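Local atomic coordinates of myroilysin (Myroides sp. CSLB8, PDB entry 5ZJK), a protein that probably acts as a zinc-dependent metalloendopeptidase of the astacin family, cutting peptide bonds within protein chains. Residues K31-E36 and T100-F105; H113-P118 and N147-T152. All blocks are in the same frame, centred on the assembly; numbering follows the deposited sequence.

Contact 1: residues K31-E36 and T100-F105. With ZN (zinc ion), chain S.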
ATOM      1  N   LYS A  31      -8.322  11.169   5.120  1.00 14.31           N
ATOM      2  CA  LYS A  31      -7.770  11.444   6.442  1.00 14.93           C
ATOM      3  C   LYS A  31      -8.292  10.465   7.488  1.00 16.86           C
ATOM      4  O   LYS A  31      -7.534   9.987   8.334  1.00 23.06           O
ATOM      5  CB  LYS A  31      -8.090  12.877   6.872  1.00 15.22           C
ATOM      6  CG  LYS A  31      -7.736  13.171   8.321  1.00 15.87           C
ATOM      7  CD  LYS A  31      -8.100  14.588   8.719  1.00 17.02           C
ATOM      8  CE  LYS A  31      -7.811  14.828  10.192  1.00 20.05           C
ATOM      9  NZ  LYS A  31      -8.083  16.235  10.593  1.00 31.24           N
ATOM     10  N   GLN A  32      -9.588  10.174   7.427  1.00 15.91           N
ATOM     11  CA  GLN A  32     -10.229   9.272   8.380  1.00 15.54           C
ATOM     12  C   GLN A  32      -9.571   7.897   8.410  1.00 15.18           C
ATOM     13  O   GLN A  32      -9.308   7.349   9.480  1.00 19.90           O
ATOM     14  CB  GLN A  32     -11.717   9.122   8.052  1.00 16.92           C
ATOM     15  CG  GLN A  32     -12.391   7.951   8.757  1.00 16.86           C
ATOM     16  CD  GLN A  32     -13.867   7.840   8.431  1.00 17.39           C
ATOM     17  OE1 GLN A  32     -14.489   8.799   7.975  1.00 34.36           O
ATOM     18  NE2 GLN A  32     -14.435   6.662   8.659  1.00 17.25           N
ATOM     19  N   TYR A  33      -9.296   7.348   7.233  1.00 14.73           N
ATOM     20  CA  TYR A  33      -8.768   5.995   7.135  1.00 15.25           C
ATOM     21  C   TYR A  33      -7.244   5.950   7.130  1.00 22.46           C
ATOM     22  O   TYR A  33      -6.651   4.903   7.383  1.00 23.83           O
ATOM     23  CB  TYR A  33      -9.326   5.306   5.890  1.00 14.99           C
ATOM     24  CG  TYR A  33     -10.773   4.911   6.056  1.00 16.28           C
ATOM     25  CD1 TYR A  33     -11.118   3.746   6.727  1.00 15.85           C
ATOM     26  CD2 TYR A  33     -11.796   5.710   5.563  1.00 15.90           C
ATOM     27  CE1 TYR A  33     -12.436   3.383   6.894  1.00 16.33           C
ATOM     28  CE2 TYR A  33     -13.120   5.352   5.725  1.00 16.94           C
ATOM     29  CZ  TYR A  33     -13.432   4.187   6.391  1.00 16.35           C
ATOM     30  OH  TYR A  33     -14.745   3.822   6.559  1.00 16.45           O
ATOM     31  N   ALA A  34      -6.608   7.084   6.852  1.00 20.48           N
ATOM     32  CA  ALA A  34      -5.155   7.162   6.924  1.00 14.60           C
ATOM     33  C   ALA A  34      -4.694   7.112   8.373  1.00 16.21           C
ATOM     34  O   ALA A  34      -3.765   6.383   8.714  1.00 18.42           O
ATOM     35  CB  ALA A  34      -4.648   8.427   6.255  1.00 14.57           C
ATOM     36  N   GLN A  35      -5.363   7.883   9.225  1.00 15.18           N
ATOM     37  CA  GLN A  35      -4.980   8.002  10.627  1.00 15.86           C
ATOM     38  C   GLN A  35      -5.309   6.748  11.434  1.00 18.58           C
ATOM     39  O   GLN A  35      -5.031   6.680  12.631  1.00 17.30           O
ATOM     40  CB  GLN A  35      -5.656   9.223  11.255  1.00 16.12           C
ATOM     41  CG  GLN A  35      -5.099  10.550  10.764  1.00 16.17           C
ATOM     42  CD  GLN A  35      -5.726  11.742  11.458  1.00 17.21           C
ATOM     43  OE1 GLN A  35      -6.911  11.730  11.790  1.00 17.73           O
ATOM     44  NE2 GLN A  35      -4.928  12.779  11.685  1.00 17.16           N
ATOM     45  N   GLU A  36      -5.901   5.760  10.772  1.00 17.61           N
ATOM     46  CA  GLU A  36      -6.179   4.469  11.388  1.00 18.18           C
ATOM     47  C   GLU A  36      -4.882   3.797  11.838  1.00 17.43           C
ATOM     48  O   GLU A  36      -4.858   3.068  12.829  1.00 24.85           O
ATOM     49  CB  GLU A  36      -6.938   3.568  10.412  1.00 18.88           C
ATOM     50  CG  GLU A  36      -7.239   2.175  10.940  1.00 23.06           C
ATOM     51  CD  GLU A  36      -8.654   2.040  11.463  1.00 34.55           C
ATOM     52  OE1 GLU A  36      -9.583   2.556  10.806  1.00 30.80           O
ATOM     53  OE2 GLU A  36      -8.834   1.419  12.532  1.00 26.42           O
ATOM     54  N   THR A 100      -8.145   0.805   0.209  1.00 17.16           N
ATOM     55  CA  THR A 100      -7.043   1.356  -0.573  1.00 15.99           C
ATOM     56  C   THR A 100      -6.345   2.558   0.069  1.00 14.04           C
ATOM     57  O   THR A 100      -5.170   2.794  -0.198  1.00 14.85           O
ATOM     58  CB  THR A 100      -7.515   1.753  -1.986  1.00 21.92           C
ATOM     59  OG1 THR A 100      -8.595   2.688  -1.887  1.00 36.94           O
ATOM     60  CG2 THR A 100      -7.984   0.527  -2.750  1.00 20.34           C
ATOM     61  N   VAL A 101      -7.046   3.318   0.905  1.00 17.07           N
ATOM     62  CA  VAL A 101      -6.396   4.421   1.612  1.00 13.80           C
ATOM     63  C   VAL A 101      -5.410   3.868   2.632  1.00 13.11           C
ATOM     64  O   VAL A 101      -4.265   4.317   2.713  1.00 15.37           O
ATOM     65  CB  VAL A 101      -7.409   5.343   2.328  1.00 14.51           C
ATOM     66  CG1 VAL A 101      -6.702   6.256   3.318  1.00 14.27           C
ATOM     67  CG2 VAL A 101      -8.200   6.156   1.314  1.00 15.45           C
ATOM     68  N   ILE A 102      -5.858   2.884   3.404  1.00 14.73           N
ATOM     69  CA  ILE A 102      -5.006   2.226   4.386  1.00 13.59           C
ATOM     70  C   ILE A 102      -3.850   1.508   3.691  1.00 10.98           C
ATOM     71  O   ILE A 102      -2.719   1.520   4.176  1.00 12.89           O
ATOM     72  CB  ILE A 102      -5.807   1.223   5.242  1.00 18.75           C
ATOM     73  CG1 ILE A 102      -6.881   1.955   6.052  1.00 15.12           C
ATOM     74  CG2 ILE A 102      -4.889   0.453   6.171  1.00 14.65           C
ATOM     75  CD1 ILE A 102      -7.720   1.041   6.921  1.00 15.34           C
ATOM     76  N   HIS A 103      -4.112   0.913   2.566  1.00 20.40           N
ATOM     77  CA  HIS A 103      -3.079   0.287   1.839  1.00 13.89           C
ATOM     78  C   HIS A 103      -2.014   1.250   1.246  1.00 18.13           C
ATOM     79  O   HIS A 103      -0.862   0.940   1.238  1.00 16.32           O
ATOM     80  CB  HIS A 103      -3.744  -0.560   0.814  1.00 14.59           C
ATOM     81  CG  HIS A 103      -2.825  -1.240  -0.140  1.00 13.96           C
ATOM     82  ND1 HIS A 103      -2.622  -2.588  -0.131  1.00 15.60           N
ATOM     83  CD2 HIS A 103      -2.103  -0.764  -1.165  1.00 15.32           C
ATOM     84  CE1 HIS A 103      -1.805  -2.916  -1.093  1.00 15.91           C
ATOM     85  NE2 HIS A 103      -1.470  -1.824  -1.734  1.00 17.39           N
ATOM     86  N   GLU A 104      -2.386   2.423   0.778  1.00 14.93           N
ATOM     87  CA  GLU A 104      -1.423   3.230   0.222  1.00 12.60           C
ATOM     88  C   GLU A 104      -0.652   3.963   1.426  1.00 11.34           C
ATOM     89  O   GLU A 104       0.456   4.250   1.321  1.00 12.21           O
ATOM     90  CB  GLU A 104      -2.053   4.293  -0.681  1.00 30.00           C
ATOM     91  CG  GLU A 104      -2.754   3.729  -1.908  1.00 30.00           C
ATOM     92  CD  GLU A 104      -1.825   2.905  -2.780  1.00 30.00           C
ATOM     93  OE1 GLU A 104      -0.656   3.307  -2.953  1.00 30.00           O
ATOM     94  OE2 GLU A 104      -2.267   1.855  -3.293  1.00 30.00           O
ATOM     95  N   PHE A 105      -1.298   4.174   2.533  1.00 12.10           N
ATOM     96  CA  PHE A 105      -0.642   4.722   3.666  1.00 18.38           C
ATOM     97  C   PHE A 105       0.247   3.700   4.366  1.00 11.97           C
ATOM     98  O   PHE A 105       1.050   4.054   5.118  1.00 18.14           O
ATOM     99  CB  PHE A 105      -1.584   5.482   4.592  1.00 13.65           C
ATOM    100  CG  PHE A 105      -1.802   6.908   4.208  1.00 10.89           C
ATOM    101  CD1 PHE A 105      -0.993   7.888   4.685  1.00 11.27           C
ATOM    102  CD2 PHE A 105      -2.832   7.261   3.380  1.00 14.94           C
ATOM    103  CE1 PHE A 105      -1.183   9.193   4.347  1.00 13.38           C
ATOM    104  CE2 PHE A 105      -3.056   8.544   3.067  1.00 11.05           C
ATOM    105  CZ  PHE A 105      -2.216   9.523   3.526  1.00 16.84           C
TER
HETATM  106 ZN    ZN S 301       0.210  -1.298  -3.129  1.00 29.75          ZN

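Contact 2: residues H113-P118 and N147-T152. With ZN (zinc ion), chain S.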
ATOM      1  N   HIS A 113       4.294  -5.025  -0.733  1.00 15.32           N
ATOM      2  CA  HIS A 113       3.165  -5.859  -1.046  1.00 17.10           C
ATOM      3  C   HIS A 113       3.374  -7.184  -0.417  1.00 15.61           C
ATOM      4  O   HIS A 113       4.418  -7.720  -0.551  1.00 16.99           O
ATOM      5  CB  HIS A 113       3.034  -6.037  -2.521  1.00 16.70           C
ATOM      6  CG  HIS A 113       2.433  -4.870  -3.199  1.00 18.83           C
ATOM      7  ND1 HIS A 113       2.735  -4.529  -4.481  1.00 19.63           N
ATOM      8  CD2 HIS A 113       1.541  -3.973  -2.775  1.00 18.55           C
ATOM      9  CE1 HIS A 113       2.082  -3.448  -4.808  1.00 20.56           C
ATOM     10  NE2 HIS A 113       1.342  -3.093  -3.790  1.00 20.16           N
ATOM     11  N   GLU A 114       2.345  -7.728   0.216  1.00 16.16           N
ATOM     12  CA  GLU A 114       2.465  -8.967   0.974  1.00 15.96           C
ATOM     13  C   GLU A 114       2.606 -10.190   0.071  1.00 16.93           C
ATOM     14  O   GLU A 114       3.067 -11.242   0.513  1.00 25.71           O
ATOM     15  CB  GLU A 114       1.262  -9.136   1.908  1.00 19.55           C
ATOM     16  CG  GLU A 114       1.449 -10.186   3.000  1.00 18.11           C
ATOM     17  CD  GLU A 114       2.422  -9.760   4.088  1.00 16.01           C
ATOM     18  OE1 GLU A 114       2.999  -8.657   3.990  1.00 21.13           O
ATOM     19  OE2 GLU A 114       2.611 -10.534   5.050  1.00 15.89           O
ATOM     20  N   HIS A 115       2.221 -10.054  -1.194  1.00 17.14           N
ATOM     21  CA  HIS A 115       2.395 -11.149  -2.141  1.00 16.73           C
ATOM     22  C   HIS A 115       3.833 -11.181  -2.654  1.00 16.83           C
ATOM     23  O   HIS A 115       4.206 -12.052  -3.440  1.00 17.41           O
ATOM     24  CB  HIS A 115       1.406 -11.034  -3.305  1.00 17.94           C
ATOM     25  CG  HIS A 115       1.618  -9.833  -4.174  1.00 17.97           C
ATOM     26  ND1 HIS A 115       0.978  -8.634  -3.957  1.00 18.07           N
ATOM     27  CD2 HIS A 115       2.389  -9.655  -5.274  1.00 18.18           C
ATOM     28  CE1 HIS A 115       1.350  -7.765  -4.881  1.00 18.62           C
ATOM     29  NE2 HIS A 115       2.206  -8.359  -5.690  1.00 18.53           N
ATOM     30  N   GLN A 116       4.635 -10.227  -2.195  1.00 16.94           N
ATOM     31  CA  GLN A 116       6.060 -10.191  -2.502  1.00 17.71           C
ATOM     32  C   GLN A 116       6.877 -10.327  -1.221  1.00 17.56           C
ATOM     33  O   GLN A 116       8.044  -9.936  -1.169  1.00 17.77           O
ATOM     34  CB  GLN A 116       6.422  -8.898  -3.234  1.00 17.09           C
ATOM     35  CG  GLN A 116       5.650  -8.678  -4.525  1.00 17.35           C
ATOM     36  CD  GLN A 116       6.142  -7.472  -5.301  1.00 22.24           C
ATOM     37  OE1 GLN A 116       5.915  -6.329  -4.905  1.00 16.78           O
ATOM     38  NE2 GLN A 116       6.824  -7.722  -6.413  1.00 18.14           N
ATOM     39  N   HIS A 117       6.242 -10.881  -0.190  1.00 18.08           N
ATOM     40  CA  HIS A 117       6.863 -11.100   1.114  1.00 18.75           C
ATOM     41  C   HIS A 117       8.147 -11.919   0.986  1.00 18.12           C
ATOM     42  O   HIS A 117       8.218 -12.844   0.182  1.00 18.80           O
ATOM     43  CB  HIS A 117       5.867 -11.802   2.043  1.00 17.34           C
ATOM     44  CG  HIS A 117       6.222 -11.723   3.495  1.00 18.60           C
ATOM     45  ND1 HIS A 117       7.054 -12.632   4.109  1.00 18.53           N
ATOM     46  CD2 HIS A 117       5.850 -10.844   4.456  1.00 16.35           C
ATOM     47  CE1 HIS A 117       7.183 -12.317   5.386  1.00 17.49           C
ATOM     48  NE2 HIS A 117       6.462 -11.236   5.621  1.00 16.85           N
ATOM     49  N   PRO A 118       9.177 -11.572   1.775  1.00 18.72           N
ATOM     50  CA  PRO A 118      10.469 -12.265   1.686  1.00 19.64           C
ATOM     51  C   PRO A 118      10.420 -13.736   2.105  1.00 19.87           C
ATOM     52  O   PRO A 118      11.303 -14.500   1.720  1.00 20.55           O
ATOM     53  CB  PRO A 118      11.362 -11.463   2.642  1.00 20.23           C
ATOM     54  CG  PRO A 118      10.419 -10.765   3.559  1.00 22.81           C
ATOM     55  CD  PRO A 118       9.222 -10.447   2.724  1.00 18.44           C
ATOM     56  N   ASN A 147       7.952  -8.168 -12.205  1.00 21.48           N
ATOM     57  CA  ASN A 147       8.413  -7.260 -11.160  1.00 21.50           C
ATOM     58  C   ASN A 147       7.366  -6.975 -10.085  1.00 21.39           C
ATOM     59  O   ASN A 147       7.702  -6.836  -8.911  1.00 22.57           O
ATOM     60  CB  ASN A 147       8.883  -5.938 -11.774  1.00 21.81           C
ATOM     61  CG  ASN A 147      10.245  -6.050 -12.433  1.00 21.70           C
ATOM     62  OD1 ASN A 147      10.752  -7.148 -12.659  1.00 29.64           O
ATOM     63  ND2 ASN A 147      10.848  -4.907 -12.740  1.00 24.30           N
ATOM     64  N   ASN A 148       6.100  -6.888 -10.481  1.00 20.87           N
ATOM     65  CA  ASN A 148       5.046  -6.500  -9.547  1.00 22.29           C
ATOM     66  C   ASN A 148       4.360  -7.679  -8.860  1.00 19.73           C
ATOM     67  O   ASN A 148       3.729  -7.508  -7.818  1.00 19.16           O
ATOM     68  CB  ASN A 148       3.992  -5.652 -10.261  1.00 29.38           C
ATOM     69  CG  ASN A 148       4.561  -4.369 -10.829  1.00 22.49           C
ATOM     70  OD1 ASN A 148       4.224  -3.966 -11.942  1.00 35.48           O
ATOM     71  ND2 ASN A 148       5.432  -3.719 -10.066  1.00 23.34           N
ATOM     72  N   LEU A 149       4.479  -8.868  -9.438  1.00 19.74           N
ATOM     73  CA  LEU A 149       3.791 -10.035  -8.897  1.00 19.52           C
ATOM     74  C   LEU A 149       4.749 -11.140  -8.459  1.00 18.80           C
ATOM     75  O   LEU A 149       4.783 -11.514  -7.288  1.00 21.27           O
ATOM     76  CB  LEU A 149       2.804 -10.592  -9.927  1.00 21.63           C
ATOM     77  CG  LEU A 149       1.738  -9.628 -10.451  1.00 20.39           C
ATOM     78  CD1 LEU A 149       0.815 -10.328 -11.436  1.00 21.28           C
ATOM     79  CD2 LEU A 149       0.942  -9.026  -9.303  1.00 19.86           C
ATOM     80  N   PHE A 150       5.528 -11.655  -9.405  1.00 19.96           N
ATOM     81  CA  PHE A 150       6.348 -12.839  -9.168  1.00 19.55           C
ATOM     82  C   PHE A 150       7.528 -12.582  -8.233  1.00 20.98           C
ATOM     83  O   PHE A 150       7.826 -13.401  -7.363  1.00 27.69           O
ATOM     84  CB  PHE A 150       6.863 -13.396 -10.499  1.00 20.27           C
ATOM     85  CG  PHE A 150       5.779 -13.919 -11.402  1.00 20.22           C
ATOM     86  CD1 PHE A 150       4.500 -14.148 -10.919  1.00 19.93           C
ATOM     87  CD2 PHE A 150       6.043 -14.186 -12.734  1.00 21.29           C
ATOM     88  CE1 PHE A 150       3.506 -14.627 -11.748  1.00 20.15           C
ATOM     89  CE2 PHE A 150       5.053 -14.666 -13.569  1.00 20.27           C
ATOM     90  CZ  PHE A 150       3.782 -14.888 -13.075  1.00 20.17           C
ATOM     91  N   ALA A 151       8.195 -11.447  -8.414  1.00 18.63           N
ATOM     92  CA  ALA A 151       9.395 -11.135  -7.644  1.00 18.42           C
ATOM     93  C   ALA A 151       9.088 -10.912  -6.167  1.00 17.77           C
ATOM     94  O   ALA A 151       8.069 -10.321  -5.817  1.00 17.70           O
ATOM     95  CB  ALA A 151      10.092  -9.914  -8.225  1.00 19.33           C
ATOM     96  N   THR A 152       9.979 -11.395  -5.307  1.00 18.30           N
ATOM     97  CA  THR A 152       9.853 -11.191  -3.870  1.00 17.97           C
ATOM     98  C   THR A 152      11.045 -10.406  -3.337  1.00 18.04           C
ATOM     99  O   THR A 152      12.095 -10.351  -3.976  1.00 17.87           O
ATOM    100  CB  THR A 152       9.748 -12.526  -3.109  1.00 18.76           C
ATOM    101  OG1 THR A 152      10.943 -13.289  -3.312  1.00 18.42           O
ATOM    102  CG2 THR A 152       8.552 -13.325  -3.594  1.00 18.20           C
TER
HETATM  103 ZN    ZN S 301       0.210  -1.298  -3.129  1.00 29.75          ZN

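Contact 1: residues K31-E36 and T100-F105
The F105 ring carries the CB methyl of A34 over the centre of one face, a CH-pi contact with CB 3.6 Å from the ring centroid and 12° off the normal. At the edge of the same ring, in its plane, lies V101 O, one helical turn back, and the F45 ring packs edge-to-face with that of F105. The Y33 ring is engaged differently: CG of its neighbour Q32 sits over one face, toward the rim, while I102 CD1 comes up at the edge. V101 lies between the two rings, where a chi1 of 166° sets CG1 opposite the backbone N and turns it to the other helix; V101 CG1 is 3.8 Å from Y33 CB and 3.6 Å from A34 N. Beside it I102 packs against Y33 and E36: I102 CG1 lies against Y33 O, and its CD1 continues toward E36 CG, 4.2 Å away. The contact thus joins helix 24-34 to the helix 94-107 of the zinc-binding HExxH motif, with no hydrogen bond between the segments. H103, on the same helix but without contact to 31-36, binds the zinc ion through NE2 at 2.2 Å. An alanine in place of F105 would probably leave the A34 methyl without its aromatic platform and F45 without its edge-to-face partner. Beyond the two segments, A34 also touches F47 of strand 44-48, and I102 O accepts a hydrogen bond from W37 NE1.

Contact 2: residues H113-P118 and N147-T152
H115 and Q116 reach from the loop after helix 94-107 to carbonyl groups at the end of helix 142-150. They directly follow H113, the last histidine of the HExxHxxGxxH zinc-binding signature of metzincins such as the astacins, which binds the zinc ion through NE2 at 2.2 Å alongside H103 and H107. This polar junction is the tight part of the contact. H115 NE2 donates to N148 O at 2.8 Å in a nearly straight bond (166°) that lies in both the imidazole plane and the carbonyl plane. L149 O also sits at the edge of this ring, and Y171 stacks on it. The L149 methyl CD2 approaches the same ring, 3.9 Å from H115 NE2. The Q116 amide is gripped twice: a chi2 of -174° keeps its chain extended and carries NE2 to N147 O at 2.8 Å and to A151 O at 2.9 Å, both bonds markedly bent. One NH2 group of the buried Q116 therefore ties the last turn of the helix to the residue at which the chain leaves helical geometry. The solvent side is looser. There the exposed A151 and T152 run past the loop, and T152 meets it through carbon atoms. At the outer margin T152 CB rests 3.6 Å from H117 O, and T152 CA makes a CA-H...O contact with Q116 O.

In the fold
The zinc ion joins the two contacts: H103 of 100-105 and H113 of 113-118 are two of its three histidine ligands, with H107 between them in sequence. Their centres nevertheless lie about 21 Å apart, on opposite sides of the chain's centre. Contact 1 is a buried helix-to-helix interface beside the mixed sheet, built mainly of apolar and aromatic side chains, with no hydrogen bond between its segments. Contact 2 is only partly buried, pairs a loop with a helix end, and relies on side-chain donors and backbone carbonyls. No helix is common to both: contact 1 packs helix 94-107 against helix 24-34, whereas contact 2 ties the loop beyond helix 94-107 to helix 142-150.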